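Long-range contact in leucine rich repeat and phosphatase domain containing protein (Entamoeba histolytica, PDB 3EMU), which has a dual-specificity phosphatase domain and is classed as a phosphatase, though its degenerate signature loop suggests that it may have little or no catalytic activity: residues Q12-I17 with I106-Y111. Residues are numbered along the deposited sequence; the frame is centred on the assembly and turned at random.
Sequences QIIQYI and IAFLMY
Ile13, Ile14 and Ile17 meet Phe108 and Leu109 in an apolar sheet-to-helix contact, where the hairpin of strands 11-14 and 17-21, at one edge of the central sheet, packs on helix 100-112. Strand 12-14 and helix 106-111 point in nearly the same direction, with 20° between their axes, which come no closer than 11.0 Å, so side chains alone bridge the gap. The hairpin turns tightly at Ile14 to Ile17, a type II beta turn in which Ile17 N donates to Ile14 O at 3.0 Å. This reversal brings Ile14 and Ile17, one from each arm, to the same ring. Ile14 CD1 lies 4.1 Å from Phe108 CE2, at the ring edge and near its plane, whereas Ile17 CD1 reaches that same CE2, also at 4.1 Å, from an oblique direction. Phe108 is aimed at the hairpin by a chi1 of 174°, which sets CG opposite the backbone N. The other branch of Ile14, CG2, touches Leu109 CD2 at 4.1 Å, and the two side chains lie alongside each other, pointing opposite ways; a chi1 of 64° leaves CG1 and its CD1 for the phenylalanine. The second leucine methyl, Leu109 CD1, is 4.3 Å from Ile13 CG2. Ile80 of helix 68-85 touches both Ile17 and Phe108, and Tyr112 stacks on the Phe108 ring, while Val124 of helix 117-127 lies against Leu109. The interface thus belongs to the layer between sheet and helices in the alpha/beta fold of these phosphatases. With no hydrogen bond across it and only 171 Å² buried, the contact implies cohesion by dispersion and exclusion of water: two isoleucine methyls converge on one ring carbon, and the leucine fills in beside them.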
loop_
_atom_site.group_PDB
_atom_site.type_symbol
_atom_site.label_atom_id
_atom_site.label_comp_id
_atom_site.label_asym_id
_atom_site.label_seq_id
_atom_site.Cartn_x
_atom_site.Cartn_y
_atom_site.Cartn_z
ATOM N N GLN A 12 -11.141 1.520 -0.734
ATOM C CA GLN A 12 -10.686 1.418 -2.120
ATOM C C GLN A 12 -9.939 2.700 -2.469
ATOM O O GLN A 12 -10.450 3.826 -2.235
ATOM C CB GLN A 12 -11.844 1.250 -3.105
ATOM C CG GLN A 12 -11.259 1.154 -4.519
ATOM C CD GLN A 12 -12.236 0.777 -5.598
ATOM O OE1 GLN A 12 -12.729 -0.345 -5.648
ATOM N NE2 GLN A 12 -12.459 1.695 -6.523
ATOM N N ILE A 13 -8.730 2.548 -3.005
ATOM C CA ILE A 13 -7.917 3.760 -3.218
ATOM C C ILE A 13 -8.063 4.279 -4.686
ATOM O O ILE A 13 -8.410 5.419 -4.910
ATOM C CB ILE A 13 -6.443 3.568 -2.778
ATOM C CG1 ILE A 13 -6.364 3.313 -1.235
ATOM C CG2 ILE A 13 -5.584 4.760 -3.233
ATOM C CD1 ILE A 13 -7.037 4.432 -0.356
ATOM N N ILE A 14 -7.849 3.372 -5.635
ATOM C CA ILE A 14 -8.142 3.539 -7.046
ATOM C C ILE A 14 -8.574 2.119 -7.374
ATOM O O ILE A 14 -8.486 1.226 -6.532
ATOM C CB ILE A 14 -6.858 3.916 -7.919
ATOM C CG1 ILE A 14 -5.838 2.778 -7.890
ATOM C CG2 ILE A 14 -6.228 5.270 -7.484
ATOM C CD1 ILE A 14 -4.638 2.960 -8.816
ATOM N N GLN A 15 -9.011 1.904 -8.594
ATOM C CA GLN A 15 -9.546 0.619 -8.985
ATOM C C GLN A 15 -8.537 -0.499 -8.807
ATOM O O GLN A 15 -7.359 -0.342 -9.125
ATOM C CB GLN A 15 -10.041 0.682 -10.434
ATOM C CG GLN A 15 -10.534 -0.647 -10.951
ATOM C CD GLN A 15 -10.782 -0.624 -12.463
ATOM O OE1 GLN A 15 -9.949 -0.108 -13.252
ATOM N NE2 GLN A 15 -11.932 -1.192 -12.882
ATOM N N TYR A 16 -9.010 -1.630 -8.270
ATOM C CA TYR A 16 -8.157 -2.796 -7.917
ATOM C C TYR A 16 -7.277 -2.674 -6.645
ATOM O O TYR A 16 -6.658 -3.646 -6.239
ATOM C CB TYR A 16 -7.272 -3.209 -9.104
ATOM C CG TYR A 16 -8.034 -3.459 -10.376
ATOM C CD1 TYR A 16 -9.156 -4.296 -10.388
ATOM C CD2 TYR A 16 -7.650 -2.843 -11.568
ATOM C CE1 TYR A 16 -9.877 -4.519 -11.551
ATOM C CE2 TYR A 16 -8.348 -3.056 -12.728
ATOM C CZ TYR A 16 -9.462 -3.894 -12.723
ATOM O OH TYR A 16 -10.153 -4.111 -13.899
ATOM N N ILE A 17 -7.212 -1.489 -6.043
ATOM C CA ILE A 17 -6.312 -1.220 -4.925
ATOM C C ILE A 17 -7.113 -0.866 -3.666
ATOM O O ILE A 17 -7.869 0.139 -3.619
ATOM C CB ILE A 17 -5.386 -0.005 -5.230
ATOM C CG1 ILE A 17 -4.627 -0.186 -6.561
ATOM C CG2 ILE A 17 -4.448 0.319 -4.034
ATOM C CD1 ILE A 17 -3.603 -1.304 -6.585
ATOM N N ILE A 106 1.261 4.845 -0.997
ATOM C CA ILE A 106 1.874 6.052 -1.467
ATOM C C ILE A 106 3.031 5.785 -2.488
ATOM O O ILE A 106 3.012 6.376 -3.563
ATOM C CB ILE A 106 2.333 6.933 -0.316
ATOM C CG1 ILE A 106 1.102 7.457 0.458
ATOM C CG2 ILE A 106 3.212 8.102 -0.846
ATOM C CD1 ILE A 106 1.434 8.269 1.728
ATOM N N ALA A 107 4.015 4.945 -2.129
ATOM C CA ALA A 107 5.092 4.566 -3.024
ATOM C C ALA A 107 4.544 4.100 -4.385
ATOM O O ALA A 107 5.025 4.532 -5.467
ATOM C CB ALA A 107 5.948 3.495 -2.400
ATOM N N PHE A 108 3.532 3.227 -4.335
ATOM C CA PHE A 108 2.895 2.747 -5.532
ATOM C C PHE A 108 2.332 3.849 -6.452
ATOM O O PHE A 108 2.552 3.822 -7.665
ATOM C CB PHE A 108 1.800 1.731 -5.219
ATOM C CG PHE A 108 1.027 1.325 -6.433
ATOM C CD1 PHE A 108 1.604 0.445 -7.394
ATOM C CD2 PHE A 108 -0.240 1.852 -6.677
ATOM C CE1 PHE A 108 0.930 0.093 -8.564
ATOM C CE2 PHE A 108 -0.921 1.502 -7.843
ATOM C CZ PHE A 108 -0.327 0.624 -8.792
ATOM N N LEU A 109 1.565 4.783 -5.902
ATOM C CA LEU A 109 0.971 5.862 -6.686
ATOM C C LEU A 109 2.024 6.877 -7.168
ATOM O O LEU A 109 1.873 7.454 -8.248
ATOM C CB LEU A 109 -0.045 6.607 -5.841
ATOM C CG LEU A 109 -1.315 5.910 -5.319
ATOM C CD1 LEU A 109 -2.040 6.888 -4.344
ATOM C CD2 LEU A 109 -2.260 5.490 -6.437
ATOM N N MET A 110 3.047 7.137 -6.354
ATOM C CA MET A 110 4.164 7.915 -6.821
ATOM C C MET A 110 4.592 7.365 -8.215
ATOM O O MET A 110 4.679 8.115 -9.192
ATOM C CB MET A 110 5.326 7.902 -5.805
ATOM C CG MET A 110 5.046 8.702 -4.471
ATOM S SD MET A 110 6.194 8.447 -3.136
ATOM C CE MET A 110 7.741 9.057 -3.797
ATOM N N TYR A 111 4.774 6.048 -8.315
ATOM C CA TYR A 111 5.294 5.406 -9.511
ATOM C C TYR A 111 4.224 5.330 -10.604
ATOM O O TYR A 111 4.456 5.699 -11.768
ATOM C CB TYR A 111 5.729 3.991 -9.129
ATOM C CG TYR A 111 6.222 3.117 -10.247
ATOM C CD1 TYR A 111 7.508 3.286 -10.781
ATOM C CD2 TYR A 111 5.418 2.105 -10.770
ATOM C CE1 TYR A 111 7.967 2.488 -11.810
ATOM C CE2 TYR A 111 5.871 1.271 -11.822
ATOM C CZ TYR A 111 7.150 1.485 -12.341
ATOM O OH TYR A 111 7.635 0.675 -13.344
#